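Local coordinates for protein Cys-Gly metallodipeptidase DUG1 (Saccharomyces cerevisiae, PDB 4G1P) that hydrolyses the dipeptide Cys-Gly as a zinc- or manganese-dependent M20 peptidase and is the catalytic component of the glutathione-degrading complex, at residues I264-A272 and P351-V362. Numbering follows the deposited sequence.
Sequences IDGIDEMVA and PDMDSEKLTSLV
D352 N gives a hydrogen bond to M270 O (2.9 Å), and A272 N gives one to P351 O (2.9 Å), joining the two segments just before helix 355-371. The peptide bond between P351 and D352 is cis. From M270 a side chain reaches over the start of that helix. Its SD takes a weak hydrogen bond from D354 N (3.5 Å), and the stem of K357 crosses the same sulfur. A bend at chi3 (-64°) brings M270 CE to L361 CD1, tip to tip, at 3.6 Å. L361 also spreads over the type II turn I264-I267. Its CD1 meets G266 C, and CD2 rests against D265 O and G266 CA. The turn backbone at G266 (phi 106°) suits glycine, and L361 packs against it where a CB would point. An alanine in place of L361 would lose both methyl contacts and is likely to leave M270 CE freer to turn. Deeper in, I267 CD1 packs on L358 CD1 (3.5 Å) and I267 CG2 on M353 CE (3.6 Å). D354 caps the helix by accepting from K357 N. L358 and V362 pack on strands 210-226 and 340-349, while a turn and short, weakly bonded helix 267-270 lie against helix 355-371, within the alpha/beta scaffold, probably of the lid domain.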
loop_
_atom_site.group_PDB
_atom_site.type_symbol
_atom_site.label_atom_id
_atom_site.label_comp_id
_atom_site.label_asym_id
_atom_site.label_seq_id
_atom_site.Cartn_x
_atom_site.Cartn_y
_atom_site.Cartn_z
ATOM N N ILE A 264 -14.014 -8.670 -19.795
ATOM C CA ILE A 264 -15.317 -8.813 -19.185
ATOM C C ILE A 264 -16.374 -8.965 -20.265
ATOM O O ILE A 264 -16.480 -8.122 -21.145
ATOM C CB ILE A 264 -15.624 -7.608 -18.312
ATOM C CG1 ILE A 264 -14.694 -7.614 -17.095
ATOM C CG2 ILE A 264 -17.078 -7.606 -17.905
ATOM C CD1 ILE A 264 -14.771 -6.364 -16.263
ATOM N N ASP A 265 -17.142 -10.046 -20.214
ATOM C CA ASP A 265 -18.204 -10.262 -21.196
ATOM C C ASP A 265 -19.233 -9.143 -21.173
ATOM O O ASP A 265 -19.645 -8.675 -20.114
ATOM C CB ASP A 265 -18.934 -11.593 -20.947
ATOM C CG ASP A 265 -18.177 -12.787 -21.487
ATOM O OD1 ASP A 265 -17.311 -12.588 -22.371
ATOM O OD2 ASP A 265 -18.450 -13.926 -21.028
ATOM N N GLY A 266 -19.662 -8.728 -22.356
ATOM C CA GLY A 266 -20.791 -7.827 -22.454
ATOM C C GLY A 266 -20.434 -6.409 -22.813
ATOM O O GLY A 266 -21.301 -5.667 -23.253
ATOM N N ILE A 267 -19.169 -6.033 -22.653
ATOM C CA ILE A 267 -18.798 -4.632 -22.817
ATOM C C ILE A 267 -18.716 -4.207 -24.279
ATOM O O ILE A 267 -19.289 -3.177 -24.674
ATOM C CB ILE A 267 -17.486 -4.292 -22.106
ATOM C CG1 ILE A 267 -17.586 -4.654 -20.629
ATOM C CG2 ILE A 267 -17.186 -2.803 -22.238
ATOM C CD1 ILE A 267 -16.445 -4.112 -19.808
ATOM N N ASP A 268 -18.006 -5.014 -25.062
ATOM C CA ASP A 268 -17.806 -4.794 -26.491
ATOM C C ASP A 268 -19.116 -4.558 -27.233
ATOM O O ASP A 268 -19.188 -3.744 -28.154
ATOM C CB ASP A 268 -17.121 -6.011 -27.088
ATOM C CG ASP A 268 -16.358 -5.687 -28.337
ATOM O OD1 ASP A 268 -16.999 -5.511 -29.395
ATOM O OD2 ASP A 268 -15.111 -5.613 -28.258
ATOM N N GLU A 269 -20.149 -5.278 -26.816
ATOM C CA GLU A 269 -21.475 -5.162 -27.413
ATOM C C GLU A 269 -22.033 -3.750 -27.245
ATOM O O GLU A 269 -22.752 -3.255 -28.104
ATOM C CB GLU A 269 -22.435 -6.204 -26.800
ATOM C CG GLU A 269 -22.096 -7.694 -27.107
ATOM C CD GLU A 269 -20.842 -8.215 -26.383
ATOM O OE1 GLU A 269 -20.295 -7.488 -25.531
ATOM O OE2 GLU A 269 -20.394 -9.347 -26.666
ATOM N N MET A 270 -21.687 -3.102 -26.140
ATOM C CA MET A 270 -22.197 -1.772 -25.842
ATOM C C MET A 270 -21.398 -0.668 -26.498
ATOM O O MET A 270 -21.810 0.486 -26.467
ATOM C CB MET A 270 -22.173 -1.523 -24.342
ATOM C CG MET A 270 -23.301 -2.145 -23.583
ATOM S SD MET A 270 -23.201 -1.628 -21.876
ATOM C CE MET A 270 -21.640 -2.374 -21.416
ATOM N N VAL A 271 -20.244 -1.018 -27.058
ATOM C CA VAL A 271 -19.361 -0.036 -27.674
ATOM C C VAL A 271 -19.866 0.415 -29.045
ATOM O O VAL A 271 -19.934 -0.376 -29.984
ATOM C CB VAL A 271 -17.947 -0.587 -27.820
ATOM C CG1 VAL A 271 -17.078 0.368 -28.641
ATOM C CG2 VAL A 271 -17.340 -0.816 -26.451
ATOM N N ALA A 272 -20.219 1.693 -29.153
ATOM C CA ALA A 272 -20.727 2.243 -30.406
ATOM C C ALA A 272 -19.742 2.004 -31.550
ATOM O O ALA A 272 -18.530 2.107 -31.369
ATOM C CB ALA A 272 -21.031 3.728 -30.253
ATOM N N PRO A 351 -19.197 5.920 -25.566
ATOM C CA PRO A 351 -20.512 5.520 -26.075
ATOM C C PRO A 351 -20.418 4.151 -26.772
ATOM O O PRO A 351 -19.410 3.851 -27.415
ATOM C CB PRO A 351 -20.844 6.628 -27.070
ATOM C CG PRO A 351 -19.510 7.186 -27.472
ATOM C CD PRO A 351 -18.684 7.125 -26.245
ATOM N N ASP A 352 -21.445 3.322 -26.625
ATOM C CA ASP A 352 -22.631 3.683 -25.862
ATOM C C ASP A 352 -22.749 2.839 -24.603
ATOM O O ASP A 352 -23.750 2.158 -24.417
ATOM C CB ASP A 352 -23.892 3.473 -26.711
ATOM C CG ASP A 352 -23.715 3.926 -28.159
ATOM O OD1 ASP A 352 -23.308 5.088 -28.390
ATOM O OD2 ASP A 352 -23.974 3.106 -29.068
ATOM N N MET A 353 -21.742 2.881 -23.733
ATOM C CA MET A 353 -21.749 2.051 -22.526
ATOM C C MET A 353 -22.681 2.597 -21.440
ATOM O O MET A 353 -22.562 3.751 -21.043
ATOM C CB MET A 353 -20.327 1.903 -21.984
ATOM C CG MET A 353 -19.405 1.183 -22.934
ATOM S SD MET A 353 -17.662 1.339 -22.516
ATOM C CE MET A 353 -17.644 0.548 -20.903
ATOM N N ASP A 354 -23.621 1.779 -20.974
ATOM C CA ASP A 354 -24.492 2.178 -19.870
ATOM C C ASP A 354 -23.815 1.882 -18.530
ATOM O O ASP A 354 -23.295 0.782 -18.325
ATOM C CB ASP A 354 -25.845 1.458 -19.953
ATOM C CG ASP A 354 -26.762 1.782 -18.774
ATOM O OD1 ASP A 354 -26.922 2.972 -18.427
ATOM O OD2 ASP A 354 -27.319 0.839 -18.176
ATOM N N SER A 355 -23.828 2.860 -17.627
ATOM C CA SER A 355 -23.158 2.734 -16.336
ATOM C C SER A 355 -23.648 1.500 -15.587
ATOM O O SER A 355 -22.858 0.598 -15.265
ATOM C CB SER A 355 -23.378 3.993 -15.491
ATOM O OG SER A 355 -22.624 3.957 -14.285
ATOM N N GLU A 356 -24.957 1.474 -15.338
ATOM C CA GLU A 356 -25.644 0.358 -14.691
ATOM C C GLU A 356 -25.257 -1.008 -15.251
ATOM O O GLU A 356 -24.751 -1.866 -14.524
ATOM C CB GLU A 356 -27.146 0.531 -14.852
ATOM C CG GLU A 356 -27.939 0.346 -13.582
ATOM C CD GLU A 356 -27.986 1.607 -12.754
ATOM O OE1 GLU A 356 -27.272 2.567 -13.118
ATOM O OE2 GLU A 356 -28.741 1.643 -11.752
ATOM N N LYS A 357 -25.503 -1.212 -16.543
ATOM C CA LYS A 357 -25.188 -2.491 -17.173
ATOM C C LYS A 357 -23.713 -2.873 -17.018
ATOM O O LYS A 357 -23.381 -4.038 -16.800
ATOM C CB LYS A 357 -25.595 -2.506 -18.653
ATOM C CG LYS A 357 -25.479 -3.903 -19.288
ATOM C CD LYS A 357 -26.027 -3.952 -20.720
ATOM C CE LYS A 357 -25.837 -5.335 -21.376
ATOM N NZ LYS A 357 -24.658 -5.411 -22.314
ATOM N N LEU A 358 -22.835 -1.885 -17.133
ATOM C CA LEU A 358 -21.411 -2.131 -17.035
ATOM C C LEU A 358 -21.096 -2.682 -15.656
ATOM O O LEU A 358 -20.346 -3.648 -15.512
ATOM C CB LEU A 358 -20.629 -0.844 -17.272
ATOM C CG LEU A 358 -19.127 -0.993 -17.063
ATOM C CD1 LEU A 358 -18.584 -2.052 -17.957
ATOM C CD2 LEU A 358 -18.429 0.293 -17.325
ATOM N N THR A 359 -21.689 -2.063 -14.645
ATOM C CA THR A 359 -21.504 -2.491 -13.274
ATOM C C THR A 359 -22.005 -3.916 -13.043
ATOM O O THR A 359 -21.358 -4.712 -12.351
ATOM C CB THR A 359 -22.194 -1.520 -12.324
ATOM O OG1 THR A 359 -21.442 -0.307 -12.297
ATOM C CG2 THR A 359 -22.286 -2.091 -10.915
ATOM N N SER A 360 -23.152 -4.242 -13.628
ATOM C CA SER A 360 -23.659 -5.594 -13.534
ATOM C C SER A 360 -22.689 -6.544 -14.195
ATOM O O SER A 360 -22.368 -7.599 -13.640
ATOM C CB SER A 360 -25.022 -5.713 -14.194
ATOM O OG SER A 360 -25.998 -5.042 -13.423
ATOM N N LEU A 361 -22.210 -6.173 -15.375
ATOM C CA LEU A 361 -21.320 -7.061 -16.107
ATOM C C LEU A 361 -20.060 -7.304 -15.300
ATOM O O LEU A 361 -19.534 -8.411 -15.282
ATOM C CB LEU A 361 -20.966 -6.474 -17.464
ATOM C CG LEU A 361 -22.120 -6.428 -18.461
ATOM C CD1 LEU A 361 -21.754 -5.531 -19.657
ATOM C CD2 LEU A 361 -22.512 -7.844 -18.911
ATOM N N VAL A 362 -19.596 -6.252 -14.627
ATOM C CA VAL A 362 -18.363 -6.295 -13.863
ATOM C C VAL A 362 -18.533 -7.202 -12.645
ATOM O O VAL A 362 -17.678 -8.033 -12.362
ATOM C CB VAL A 362 -17.926 -4.884 -13.445
ATOM C CG1 VAL A 362 -16.902 -4.947 -12.327
ATOM C CG2 VAL A 362 -17.358 -4.135 -14.642
#